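Local coordinates for protein Non-reducing end beta-L-arabinofuranosidase (Bacteroides thetaiotaomicron, PDB 5MQO) that probably hydrolyses glycosidic bonds of complex plant pectin as a family GH127 glycoside hydrolase, perhaps acting as an aceric acidase, at residues A43-N48 with Y114-D119; Y472-S477 with G487-T492; E108-V113 with P120-L125; N56-T61 with N461-L466; L25-Q30 with H204-G209. All coordinates share one frame; numbering follows the deposited sequence.

Contact 1. Residues A43-N48 with Y114-D119; sequences AVHWTN and YAVNKD
His-45 and Val-116 mark the closest backbone approach, with CA atoms 5.8 Å apart, where strand 44-46 runs past the last turn of helix 102-117. No hydrogen bond joins the two segments, so the contact rests on packing. The imidazole of His-45 lies flat against the end of the helix: Val-116 O stands 3.1 Å above its plane, displaced toward the rim, and CE1 of His-45 is the ring atom nearest to that oxygen, at 3.2 Å. NE2 of His-45 is almost as close, but its angle is too poor for a bond. With chi1 at -45°, CG turns opposite the carbonyl carbon, and the ring swings to the helix end.

In the fold, strand 44-46 is an edge strand of the seven-stranded antiparallel sheet, hydrogen-bonded through its backbone to strand 489-494, and here it also meets the end of helix 102-117, joining the edge of the sheet to the helices. Val-116 fills the junction with both branches: CG1 touches His-45 ND1 at 3.6 Å, and CG2 packs on Val-44 O at 3.5 Å. With an alanine here instead of His-45 the imidazole is gone, which would probably open a gap over Val-116 CG1 and leave Val-116 O without its flat neighbour. One residue earlier, Ala-115 packs on Ala-207 of helix 192-208.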
# COMPACT_ATOMS: atom_id res chain seq x y z
N ALA A 43 14.50 -12.65 -5.16
CA ALA A 43 15.77 -12.05 -4.71
C ALA A 43 15.84 -11.56 -3.27
O ALA A 43 16.93 -11.55 -2.70
CB ALA A 43 16.14 -10.91 -5.63
N VAL A 44 14.73 -11.14 -2.69
CA VAL A 44 14.74 -10.54 -1.35
C VAL A 44 13.96 -11.45 -0.41
O VAL A 44 12.83 -11.81 -0.72
CB VAL A 44 14.14 -9.10 -1.38
CG1 VAL A 44 14.17 -8.45 0.00
CG2 VAL A 44 14.89 -8.22 -2.37
N HIS A 45 14.58 -11.88 0.70
CA HIS A 45 13.87 -12.53 1.82
C HIS A 45 13.96 -11.64 3.07
O HIS A 45 15.06 -11.25 3.45
CB HIS A 45 14.47 -13.88 2.25
CG HIS A 45 14.83 -14.83 1.15
ND1 HIS A 45 14.25 -14.79 -0.11
CD2 HIS A 45 15.67 -15.89 1.14
CE1 HIS A 45 14.76 -15.76 -0.85
NE2 HIS A 45 15.61 -16.45 -0.11
N TRP A 46 12.83 -11.38 3.73
CA TRP A 46 12.85 -10.88 5.10
C TRP A 46 13.52 -11.93 5.99
O TRP A 46 13.31 -13.14 5.79
CB TRP A 46 11.44 -10.62 5.68
CG TRP A 46 10.60 -9.66 4.96
CD1 TRP A 46 9.35 -9.88 4.44
CD2 TRP A 46 10.93 -8.30 4.64
NE1 TRP A 46 8.88 -8.74 3.83
CE2 TRP A 46 9.83 -7.75 3.94
CE3 TRP A 46 12.05 -7.49 4.88
CZ2 TRP A 46 9.81 -6.45 3.48
CZ3 TRP A 46 12.03 -6.18 4.41
CH2 TRP A 46 10.91 -5.67 3.72
N THR A 47 14.28 -11.45 6.98
CA THR A 47 14.96 -12.26 7.98
C THR A 47 14.40 -11.94 9.38
O THR A 47 13.35 -12.44 9.72
CB THR A 47 16.49 -12.06 7.90
OG1 THR A 47 16.80 -10.67 8.03
CG2 THR A 47 17.02 -12.51 6.56
N ASN A 48 15.09 -11.10 10.16
CA ASN A 48 14.96 -11.08 11.64
C ASN A 48 14.41 -9.78 12.17
O ASN A 48 15.14 -9.03 12.80
CB ASN A 48 16.33 -11.28 12.32
CG ASN A 48 17.09 -12.47 11.78
OD1 ASN A 48 16.60 -13.61 11.81
ND2 ASN A 48 18.29 -12.22 11.26
N TYR A 114 6.19 -18.70 -2.06
CA TYR A 114 7.05 -19.74 -2.62
C TYR A 114 8.33 -19.18 -3.21
O TYR A 114 9.39 -19.75 -3.00
CB TYR A 114 6.30 -20.56 -3.67
CG TYR A 114 7.14 -21.63 -4.33
CD1 TYR A 114 7.28 -22.89 -3.75
CD2 TYR A 114 7.81 -21.36 -5.51
CE1 TYR A 114 8.08 -23.86 -4.35
CE2 TYR A 114 8.60 -22.32 -6.12
CZ TYR A 114 8.73 -23.56 -5.55
OH TYR A 114 9.51 -24.50 -6.19
N ALA A 115 8.26 -18.07 -3.93
CA ALA A 115 9.48 -17.47 -4.52
C ALA A 115 10.59 -17.22 -3.49
O ALA A 115 11.78 -17.31 -3.80
CB ALA A 115 9.13 -16.18 -5.26
N VAL A 116 10.18 -16.93 -2.27
CA VAL A 116 11.08 -16.69 -1.14
C VAL A 116 11.56 -17.96 -0.45
O VAL A 116 12.72 -18.02 -0.03
CB VAL A 116 10.39 -15.75 -0.08
CG1 VAL A 116 11.07 -15.77 1.29
CG2 VAL A 116 10.37 -14.33 -0.60
N ASN A 117 10.66 -18.94 -0.28
CA ASN A 117 10.93 -20.07 0.64
C ASN A 117 10.98 -21.47 0.02
O ASN A 117 11.42 -22.40 0.67
CB ASN A 117 9.96 -20.02 1.85
CG ASN A 117 8.56 -20.52 1.53
OD1 ASN A 117 8.26 -20.97 0.42
ND2 ASN A 117 7.70 -20.47 2.53
N LYS A 118 10.52 -21.62 -1.23
CA LYS A 118 10.71 -22.86 -2.02
C LYS A 118 10.11 -24.10 -1.36
O LYS A 118 10.57 -25.21 -1.62
CB LYS A 118 12.20 -23.10 -2.33
CG LYS A 118 12.97 -21.90 -2.87
CD LYS A 118 12.57 -21.57 -4.31
CE LYS A 118 13.36 -20.38 -4.83
NZ LYS A 118 13.27 -20.25 -6.30
N ASP A 119 9.10 -23.92 -0.51
CA ASP A 119 8.43 -25.03 0.15
C ASP A 119 7.88 -25.92 -0.98
O ASP A 119 7.04 -25.47 -1.77
CB ASP A 119 7.30 -24.50 1.06
CG ASP A 119 6.63 -25.59 1.92
OD1 ASP A 119 7.02 -26.78 1.82
OD2 ASP A 119 5.71 -25.26 2.70

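Contact 2. Residues Y472-S477 with G487-T492; sequences YAYTLS and GANTLT
Tyr-474 meets two residues of the 487-492 segment, Leu-491 by apolar contact and Asn-489 by a polar one. The apolar part is a CH-pi interaction: Leu-491 CD2 sits over the centre of the Tyr-474 ring, 3.6 Å from the centroid and 11° off the ring normal. The same leucine also lays CB against the ring at CE2 of Tyr-474, 3.7 Å away. Leu-491 CG is anti to the backbone N (chi1 164°), which carries the branch over the phenol.

The polar part lies at the ring edge. Tyr-474 OH and Asn-489 OD1 are 2.7 Å apart, with the amide oxygen close to the ring plane and the amide itself turned 84° to it. The hydroxyl proton is not settled on this acceptor, because Gln-505 OE1 is a weak alternative. Asn-489 ND2 makes a weak bond back to Gly-487 O at 2.7 Å.

Between the backbones, the nearest CA pair, Tyr-474 and Leu-491, is 8.7 Å apart, a spacing bridged by side chains. That spacing fits the topology: 474-477 belongs to a mixed five-stranded sheet and 489-494 to the seven-stranded antiparallel one, and buried side chains filling the gap between two such sheets are characteristic of a beta-sandwich.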
# COMPACT_ATOMS: atom_id res chain seq x y z
N TYR A 472 9.05 -4.82 -2.46
CA TYR A 472 9.14 -3.35 -2.41
C TYR A 472 10.42 -2.79 -1.69
O TYR A 472 10.59 -1.56 -1.56
CB TYR A 472 7.84 -2.82 -1.74
CG TYR A 472 6.61 -3.17 -2.57
CD1 TYR A 472 6.21 -2.35 -3.61
CD2 TYR A 472 5.90 -4.37 -2.36
CE1 TYR A 472 5.14 -2.69 -4.42
CE2 TYR A 472 4.82 -4.72 -3.16
CZ TYR A 472 4.43 -3.87 -4.19
OH TYR A 472 3.35 -4.16 -4.99
N ALA A 473 11.33 -3.66 -1.25
CA ALA A 473 12.45 -3.21 -0.41
C ALA A 473 13.49 -2.47 -1.22
O ALA A 473 14.00 -1.48 -0.73
CB ALA A 473 13.08 -4.37 0.32
N TYR A 474 13.77 -2.92 -2.44
CA TYR A 474 14.80 -2.31 -3.29
C TYR A 474 14.30 -2.07 -4.72
O TYR A 474 13.33 -2.69 -5.16
CB TYR A 474 16.04 -3.22 -3.40
CG TYR A 474 16.72 -3.67 -2.11
CD1 TYR A 474 17.73 -2.90 -1.51
CD2 TYR A 474 16.42 -4.90 -1.53
CE1 TYR A 474 18.37 -3.31 -0.32
CE2 TYR A 474 17.05 -5.32 -0.36
CZ TYR A 474 18.02 -4.53 0.24
OH TYR A 474 18.62 -4.94 1.39
N THR A 475 14.96 -1.18 -5.44
CA THR A 475 14.88 -1.20 -6.90
C THR A 475 16.28 -1.14 -7.47
O THR A 475 17.24 -0.83 -6.77
CB THR A 475 14.11 0.01 -7.43
OG1 THR A 475 14.65 1.19 -6.82
CG2 THR A 475 12.60 -0.10 -7.11
N LEU A 476 16.37 -1.38 -8.77
CA LEU A 476 17.65 -1.29 -9.49
C LEU A 476 17.58 -0.24 -10.59
O LEU A 476 16.48 0.18 -11.00
CB LEU A 476 18.00 -2.63 -10.13
CG LEU A 476 17.76 -3.90 -9.32
CD1 LEU A 476 17.81 -5.12 -10.23
CD2 LEU A 476 18.76 -4.02 -8.17
N SER A 477 18.76 0.16 -11.06
CA SER A 477 18.92 0.91 -12.31
C SER A 477 20.32 0.62 -12.81
O SER A 477 21.06 -0.10 -12.15
CB SER A 477 18.66 2.41 -12.12
OG SER A 477 19.68 3.07 -11.42
N GLY A 487 14.31 -2.81 6.51
CA GLY A 487 13.85 -4.01 7.22
C GLY A 487 14.91 -5.10 7.04
O GLY A 487 15.58 -5.16 6.00
N ALA A 488 15.06 -5.94 8.05
CA ALA A 488 16.09 -6.95 8.04
C ALA A 488 15.81 -7.91 6.89
O ALA A 488 14.70 -8.42 6.80
CB ALA A 488 16.11 -7.70 9.34
N ASN A 489 16.81 -8.13 6.04
CA ASN A 489 16.66 -8.94 4.84
C ASN A 489 17.98 -9.40 4.21
O ASN A 489 19.03 -8.82 4.45
CB ASN A 489 15.86 -8.15 3.79
CG ASN A 489 16.65 -6.98 3.18
OD1 ASN A 489 17.67 -7.17 2.51
ND2 ASN A 489 16.16 -5.79 3.39
N THR A 490 17.90 -10.44 3.37
CA THR A 490 18.91 -10.70 2.35
C THR A 490 18.43 -10.23 0.97
O THR A 490 17.25 -10.32 0.65
CB THR A 490 19.25 -12.19 2.23
OG1 THR A 490 18.07 -12.92 1.90
CG2 THR A 490 19.83 -12.73 3.52
N LEU A 491 19.37 -9.75 0.16
CA LEU A 491 19.17 -9.54 -1.27
C LEU A 491 20.27 -10.23 -2.06
O LEU A 491 21.44 -9.93 -1.83
CB LEU A 491 19.20 -8.06 -1.60
CG LEU A 491 19.39 -7.65 -3.07
CD1 LEU A 491 18.27 -8.21 -3.94
CD2 LEU A 491 19.43 -6.14 -3.15
N THR A 492 19.88 -11.13 -2.98
CA THR A 492 20.78 -11.69 -3.99
C THR A 492 20.19 -11.48 -5.39
O THR A 492 19.24 -12.16 -5.80
CB THR A 492 21.07 -13.19 -3.75
OG1 THR A 492 19.90 -13.94 -4.00
CG2 THR A 492 21.48 -13.45 -2.29

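Contact 3. Residues E108-V113 with P120-L125; sequences EGVASV and PELDKL
This is apolar helix-helix packing of Val-110 and Val-113 against Leu-122, inside a helical hairpin of the catalytic domain formed by helices 102-117 and 120-136. The connection between the helices is short, and the nearest CA atoms, those of Val-110 and Leu-122, are 7.0 Å apart. No hydrogen bond crosses.

Leu-122 splits its two methyls between the valines. Its CD1 touches Val-113 CG1 at 3.8 Å, the two side chains meeting at about a right angle, while its CD2 reaches Val-110 CG1 at 4.0 Å. The same Val-110 CG1 also lies 4.1 Å from Leu-122 CB, so this methyl rests along the leucine rather than on its end alone. With CG anti to the carbonyl carbon (chi1 -67°), Leu-122 presents its fork to one turn of the facing helix. Both valines offer CG1, the branch anti to the backbone N.

On another side of helix 102-117, Ser-112 OG donates to Glu-108 O at 2.6 Å, a bond back onto its own helix, and is also bonded to Gln-468 NE2. Further helices pack on the first arm of the hairpin: Val-110 and Val-113 touch Leu-63 of helix 50-69, and Ala-111 meets Val-203 of helix 192-208.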
# COMPACT_ATOMS: atom_id res chain seq x y z
N GLU A 108 -1.81 -16.33 -6.24
CA GLU A 108 -0.73 -15.40 -6.55
C GLU A 108 0.12 -15.15 -5.30
O GLU A 108 1.36 -15.11 -5.36
CB GLU A 108 -1.32 -14.09 -7.08
CG GLU A 108 -0.32 -13.05 -7.55
CD GLU A 108 -0.97 -11.74 -8.02
OE1 GLU A 108 -2.16 -11.76 -8.50
OE2 GLU A 108 -0.29 -10.69 -7.88
N GLY A 109 -0.58 -14.98 -4.19
CA GLY A 109 0.05 -14.95 -2.88
C GLY A 109 0.86 -16.20 -2.54
O GLY A 109 1.98 -16.07 -2.06
N VAL A 110 0.30 -17.39 -2.78
CA VAL A 110 1.04 -18.63 -2.53
C VAL A 110 2.35 -18.65 -3.36
O VAL A 110 3.41 -18.95 -2.81
CB VAL A 110 0.19 -19.91 -2.83
CG1 VAL A 110 1.05 -21.16 -2.77
CG2 VAL A 110 -0.96 -20.08 -1.84
N ALA A 111 2.26 -18.32 -4.65
CA ALA A 111 3.44 -18.25 -5.52
C ALA A 111 4.47 -17.24 -5.08
O ALA A 111 5.64 -17.40 -5.36
CB ALA A 111 3.02 -17.91 -6.94
N SER A 112 4.01 -16.17 -4.46
CA SER A 112 4.86 -15.06 -4.09
C SER A 112 5.70 -15.42 -2.89
O SER A 112 6.89 -15.07 -2.80
CB SER A 112 3.98 -13.84 -3.79
OG SER A 112 3.30 -13.42 -4.97
N VAL A 113 5.04 -16.08 -1.95
CA VAL A 113 5.63 -16.72 -0.77
C VAL A 113 6.61 -17.82 -1.16
O VAL A 113 7.72 -17.87 -0.65
CB VAL A 113 4.51 -17.31 0.11
CG1 VAL A 113 5.05 -18.31 1.14
CG2 VAL A 113 3.74 -16.18 0.79
N PRO A 120 8.39 -27.17 -1.10
CA PRO A 120 7.85 -27.98 -2.19
C PRO A 120 6.41 -28.42 -1.95
O PRO A 120 5.75 -28.83 -2.90
CB PRO A 120 8.81 -29.18 -2.25
CG PRO A 120 10.07 -28.68 -1.61
CD PRO A 120 9.55 -27.84 -0.48
N GLU A 121 5.92 -28.33 -0.71
CA GLU A 121 4.48 -28.53 -0.45
C GLU A 121 3.59 -27.43 -1.04
O GLU A 121 2.43 -27.70 -1.37
CB GLU A 121 4.16 -28.73 1.04
CG GLU A 121 4.39 -30.17 1.52
CD GLU A 121 3.34 -30.68 2.50
OE1 GLU A 121 2.74 -29.89 3.26
OE2 GLU A 121 3.10 -31.91 2.50
N LEU A 122 4.11 -26.22 -1.18
CA LEU A 122 3.39 -25.17 -1.92
C LEU A 122 3.41 -25.43 -3.43
O LEU A 122 2.39 -25.23 -4.10
CB LEU A 122 3.94 -23.76 -1.61
CG LEU A 122 3.74 -23.21 -0.19
CD1 LEU A 122 4.19 -21.75 -0.12
CD2 LEU A 122 2.31 -23.35 0.32
N ASP A 123 4.55 -25.90 -3.96
CA ASP A 123 4.69 -26.09 -5.41
C ASP A 123 3.69 -27.12 -5.90
O ASP A 123 3.12 -26.96 -6.98
CB ASP A 123 6.10 -26.53 -5.79
CG ASP A 123 6.38 -26.40 -7.27
OD1 ASP A 123 5.70 -25.64 -7.98
OD2 ASP A 123 7.31 -27.06 -7.75
N LYS A 124 3.45 -28.14 -5.09
CA LYS A 124 2.46 -29.19 -5.39
C LYS A 124 1.01 -28.69 -5.25
O LYS A 124 0.19 -28.89 -6.16
CB LYS A 124 2.71 -30.42 -4.50
CG LYS A 124 4.02 -31.11 -4.88
CD LYS A 124 4.70 -31.88 -3.75
CE LYS A 124 6.16 -32.18 -4.12
NZ LYS A 124 6.72 -33.40 -3.46
N LEU A 125 0.73 -28.04 -4.13
CA LEU A 125 -0.54 -27.32 -3.93
C LEU A 125 -0.86 -26.33 -5.06
O LEU A 125 -2.03 -26.12 -5.38
CB LEU A 125 -0.49 -26.60 -2.59
CG LEU A 125 -1.59 -25.60 -2.23
CD1 LEU A 125 -2.98 -26.22 -2.25
CD2 LEU A 125 -1.28 -25.03 -0.85

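Contact 4. Residues N56-T61 with N461-L466; sequences NVFSGT and NTLRTL
Phe-58 swings its ring toward Leu-466 because CG is anti to the carbonyl carbon (chi1 -49°). On the other helix, Leu-463 has CG anti to the backbone N (chi1 -179°), which brings its CD1 methyl across to Phe-58. The Phe-58 ring receives Leu-466 CB over one face, 4.0 Å from the centroid and 28° off the normal, the geometry of a CH-pi contact. The displacement favours one side of the ring, where Phe-58 CE2 is 3.6 Å from Leu-466 CB. Nearer the Phe-58 backbone, Leu-463 CD1 rests on Phe-58 CB at 3.9 Å, so the two leucines, one helical turn apart, grip different parts of the phenylalanine.

The contact joins helices 50-69 and 458-466, far apart in sequence but neighbours in the helical catalytic domain, whose family belongs to a clan of (alpha/alpha)6 barrels. The disulfide Cys-383 to Cys-458 ties the start of helix 458-466 to helix 382-399. Were Phe-58 an alanine, the ring face over Leu-466 CB would be missing, probably opening a gap between the two helices there.

On the face of helix 458-466 turned from Phe-58, Asn-461 O accepts from Thr-465 N at 3.0 Å and from Thr-465 OG1 at 3.1 Å, the donors approaching from opposite faces of the carbonyl plane. Arg-464 forms a salt bridge to Glu-108 of helix 102-117.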
# COMPACT_ATOMS: atom_id res chain seq x y z
N ASN A 56 6.09 -14.68 8.70
CA ASN A 56 5.78 -16.02 9.27
C ASN A 56 4.30 -16.20 9.59
O ASN A 56 3.76 -17.28 9.38
CB ASN A 56 6.63 -16.36 10.51
CG ASN A 56 8.03 -16.85 10.15
OD1 ASN A 56 8.42 -16.91 8.97
ND2 ASN A 56 8.80 -17.20 11.17
N VAL A 57 3.65 -15.14 10.08
CA VAL A 57 2.22 -15.22 10.24
C VAL A 57 1.58 -15.41 8.86
O VAL A 57 0.89 -16.40 8.63
CB VAL A 57 1.67 -14.00 10.94
CG1 VAL A 57 0.14 -14.05 11.01
CG2 VAL A 57 2.25 -13.90 12.34
N PHE A 58 1.85 -14.50 7.92
CA PHE A 58 1.09 -14.53 6.66
C PHE A 58 1.27 -15.86 5.92
O PHE A 58 0.29 -16.42 5.42
CB PHE A 58 1.41 -13.36 5.70
CG PHE A 58 1.38 -11.99 6.33
CD1 PHE A 58 0.45 -11.66 7.32
CD2 PHE A 58 2.31 -11.03 5.92
CE1 PHE A 58 0.45 -10.39 7.90
CE2 PHE A 58 2.30 -9.77 6.51
CZ PHE A 58 1.38 -9.46 7.50
N SER A 59 2.52 -16.34 5.85
CA SER A 59 2.85 -17.58 5.10
C SER A 59 2.46 -18.83 5.89
O SER A 59 1.91 -19.79 5.36
CB SER A 59 4.36 -17.63 4.77
OG SER A 59 5.12 -18.12 5.87
N GLY A 60 2.76 -18.80 7.18
CA GLY A 60 2.51 -19.93 8.01
C GLY A 60 1.19 -19.92 8.75
O GLY A 60 1.05 -20.66 9.72
N THR A 61 0.21 -19.14 8.31
CA THR A 61 -1.12 -19.17 8.97
C THR A 61 -2.24 -18.62 8.12
O THR A 61 -3.26 -19.29 7.91
CB THR A 61 -1.13 -18.39 10.30
OG1 THR A 61 -0.07 -18.86 11.14
CG2 THR A 61 -2.47 -18.53 11.03
N ASN A 461 -6.87 -9.65 -1.64
CA ASN A 461 -5.95 -8.64 -2.13
C ASN A 461 -5.06 -8.16 -0.97
O ASN A 461 -3.84 -7.97 -1.15
CB ASN A 461 -6.72 -7.49 -2.83
CG ASN A 461 -5.79 -6.45 -3.46
OD1 ASN A 461 -4.60 -6.68 -3.63
ND2 ASN A 461 -6.33 -5.29 -3.79
N THR A 462 -5.65 -7.99 0.21
CA THR A 462 -4.84 -7.56 1.35
C THR A 462 -3.72 -8.55 1.63
O THR A 462 -2.56 -8.16 1.72
CB THR A 462 -5.72 -7.32 2.58
OG1 THR A 462 -6.62 -6.26 2.27
CG2 THR A 462 -4.91 -6.92 3.78
N LEU A 463 -4.06 -9.84 1.74
CA LEU A 463 -3.11 -10.89 2.08
C LEU A 463 -2.03 -11.09 1.00
O LEU A 463 -0.85 -11.15 1.30
CB LEU A 463 -3.84 -12.21 2.38
CG LEU A 463 -2.96 -13.42 2.79
CD1 LEU A 463 -2.02 -13.10 3.94
CD2 LEU A 463 -3.80 -14.65 3.13
N ARG A 464 -2.42 -11.17 -0.26
CA ARG A 464 -1.40 -11.29 -1.29
C ARG A 464 -0.48 -10.08 -1.34
O ARG A 464 0.70 -10.21 -1.63
CB ARG A 464 -2.02 -11.57 -2.66
CG ARG A 464 -2.64 -10.38 -3.34
CD ARG A 464 -1.68 -9.62 -4.26
NE ARG A 464 -2.12 -9.72 -5.64
CZ ARG A 464 -3.20 -9.13 -6.15
NH1 ARG A 464 -3.98 -8.36 -5.41
NH2 ARG A 464 -3.52 -9.33 -7.43
N THR A 465 -1.00 -8.90 -1.03
CA THR A 465 -0.17 -7.70 -1.06
C THR A 465 0.84 -7.80 0.07
O THR A 465 2.06 -7.71 -0.16
CB THR A 465 -0.99 -6.41 -0.98
OG1 THR A 465 -1.61 -6.17 -2.25
CG2 THR A 465 -0.10 -5.23 -0.67
N LEU A 466 0.35 -8.04 1.28
CA LEU A 466 1.23 -8.22 2.43
C LEU A 466 2.21 -9.37 2.23
O LEU A 466 3.36 -9.22 2.60
CB LEU A 466 0.46 -8.37 3.74
CG LEU A 466 -0.36 -7.15 4.15
CD1 LEU A 466 -1.46 -7.53 5.11
CD2 LEU A 466 0.53 -6.09 4.75

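Contact 5. Residues L25-Q30 with H204-G209; sequences LTDMSQ and HHRATG
Arg-206 reaches from the last turns of helix 192-208 into a buried cluster of charged side chains beside Leu-25 and the Asx turn of Asp-27, where the loop leading to strand 37-38 is laid over helices of the catalytic domain. Glu-250 of helix 243-255 is the main partner of the arginine: its OE1 forms a salt bridge with Arg-206 NH1 and accepts a hydrogen bond from Asp-27 N, so one carboxylate oxygen joins the helix to the loop.

The arginine chain is extended from CG to NE and delivers a guanidinium that the loop meets in two ways. Leu-25 O lies at its edge, close to the plane, 3.2 Å from Arg-206 NH1. Asp-27 CB instead packs over one face, standing 3.5 Å above the plane toward the rim, and is 3.6 Å from Arg-206 NH2.

The Asp-27 carboxylate makes no salt bridge to Arg-206. Its OD2 is 4.2 Å from Arg-206 NH2 and well out of the guanidinium plane, so any attraction is probably one of charge alone. CG of Asp-27 is anti to the backbone N (chi1 -173°), and the acid serves the loop itself: in the Asx turn Ser-29 N donates to Asp-27 OD1 at 3.2 Å, approaching from above the carboxylate plane.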
# COMPACT_ATOMS: atom_id res chain seq x y z
N LEU A 25 8.08 -8.81 -9.41
CA LEU A 25 6.61 -8.71 -9.25
C LEU A 25 6.00 -7.79 -10.28
O LEU A 25 4.94 -8.10 -10.85
CB LEU A 25 6.25 -8.18 -7.85
CG LEU A 25 4.79 -8.02 -7.41
CD1 LEU A 25 4.05 -9.35 -7.51
CD2 LEU A 25 4.76 -7.52 -5.97
N THR A 26 6.64 -6.64 -10.49
CA THR A 26 6.44 -5.86 -11.72
C THR A 26 7.74 -5.48 -12.42
O THR A 26 8.64 -4.86 -11.84
CB THR A 26 5.55 -4.61 -11.51
OG1 THR A 26 5.92 -3.92 -10.32
CG2 THR A 26 4.10 -5.05 -11.39
N ASP A 27 7.77 -5.78 -13.70
CA ASP A 27 8.96 -5.75 -14.46
C ASP A 27 9.01 -4.61 -15.48
O ASP A 27 8.70 -4.82 -16.65
CB ASP A 27 9.05 -7.09 -15.16
CG ASP A 27 10.33 -7.27 -15.87
OD1 ASP A 27 11.30 -6.54 -15.55
OD2 ASP A 27 10.36 -8.17 -16.74
N MET A 28 9.45 -3.43 -15.05
CA MET A 28 9.73 -2.30 -15.95
C MET A 28 11.16 -2.34 -16.55
O MET A 28 11.68 -1.36 -17.05
CB MET A 28 9.48 -0.97 -15.21
CG MET A 28 8.04 -0.84 -14.76
SD MET A 28 7.43 0.68 -14.02
CE MET A 28 8.22 1.89 -15.03
N SER A 29 11.78 -3.52 -16.54
CA SER A 29 13.17 -3.65 -16.94
C SER A 29 13.42 -3.34 -18.43
O SER A 29 14.49 -2.88 -18.76
CB SER A 29 13.65 -5.05 -16.59
OG SER A 29 12.93 -6.02 -17.34
N GLN A 30 12.43 -3.59 -19.29
CA GLN A 30 12.47 -3.22 -20.73
C GLN A 30 11.68 -1.96 -21.06
O GLN A 30 11.56 -1.61 -22.23
CB GLN A 30 11.86 -4.34 -21.61
CG GLN A 30 12.32 -5.75 -21.32
CD GLN A 30 13.75 -6.00 -21.77
OE1 GLN A 30 14.02 -6.01 -22.97
NE2 GLN A 30 14.67 -6.21 -20.82
N HIS A 204 3.15 -16.61 -11.01
CA HIS A 204 3.51 -18.00 -10.91
C HIS A 204 4.71 -18.33 -11.80
O HIS A 204 5.64 -19.00 -11.36
CB HIS A 204 2.34 -18.91 -11.26
CG HIS A 204 2.70 -20.35 -11.23
ND1 HIS A 204 3.04 -21.06 -12.36
CD2 HIS A 204 2.84 -21.20 -10.18
CE1 HIS A 204 3.35 -22.30 -12.02
NE2 HIS A 204 3.23 -22.41 -10.70
N HIS A 205 4.68 -17.84 -13.04
CA HIS A 205 5.78 -18.01 -14.01
C HIS A 205 7.10 -17.51 -13.47
O HIS A 205 8.12 -18.18 -13.55
CB HIS A 205 5.46 -17.26 -15.29
CG HIS A 205 6.50 -17.39 -16.36
ND1 HIS A 205 7.03 -18.60 -16.75
CD2 HIS A 205 7.08 -16.46 -17.15
CE1 HIS A 205 7.90 -18.41 -17.72
NE2 HIS A 205 7.95 -17.12 -17.99
N ARG A 206 7.06 -16.31 -12.91
CA ARG A 206 8.24 -15.65 -12.39
C ARG A 206 8.85 -16.35 -11.17
O ARG A 206 10.05 -16.28 -10.98
CB ARG A 206 7.88 -14.19 -12.10
CG ARG A 206 7.62 -13.41 -13.40
CD ARG A 206 7.38 -11.92 -13.20
NE ARG A 206 7.18 -11.23 -14.47
CZ ARG A 206 6.58 -10.05 -14.63
NH1 ARG A 206 6.10 -9.36 -13.60
NH2 ARG A 206 6.45 -9.54 -15.85
N ALA A 207 8.02 -17.04 -10.39
CA ALA A 207 8.44 -17.70 -9.15
C ALA A 207 8.94 -19.12 -9.35
O ALA A 207 9.89 -19.50 -8.67
CB ALA A 207 7.29 -17.71 -8.16
N THR A 208 8.27 -19.89 -10.21
CA THR A 208 8.52 -21.32 -10.40
C THR A 208 9.31 -21.66 -11.67
O THR A 208 9.89 -22.74 -11.78
CB THR A 208 7.19 -22.12 -10.47
OG1 THR A 208 6.49 -21.86 -11.71
CG2 THR A 208 6.28 -21.80 -9.27
N GLY A 209 9.29 -20.77 -12.65
CA GLY A 209 9.84 -21.07 -13.97
C GLY A 209 8.83 -21.71 -14.90
O GLY A 209 9.01 -21.66 -16.11

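How the contacts relate
From the N terminus, contact 5 opens first, closing a long loop from 25-30 to 204-209 that brings the leading loop onto helix 192-208. Contact 1 is nested within it and sets the edge strand 44-46 against helix 102-117. Contact 4 opens next, spans the catalytic domain from 56-61 to 461-466 and crosses contacts 1 and 5. Contact 3 closes a short hairpin, crosses contact 1 along the chain, and is nested inside the loops of both contact 4 and contact 5. Contact 2 follows all of them in series. It meets contact 1 where strands 44-46 and 489-494 pair, so these two strands link the sandwich to the helices that contact 1 reaches.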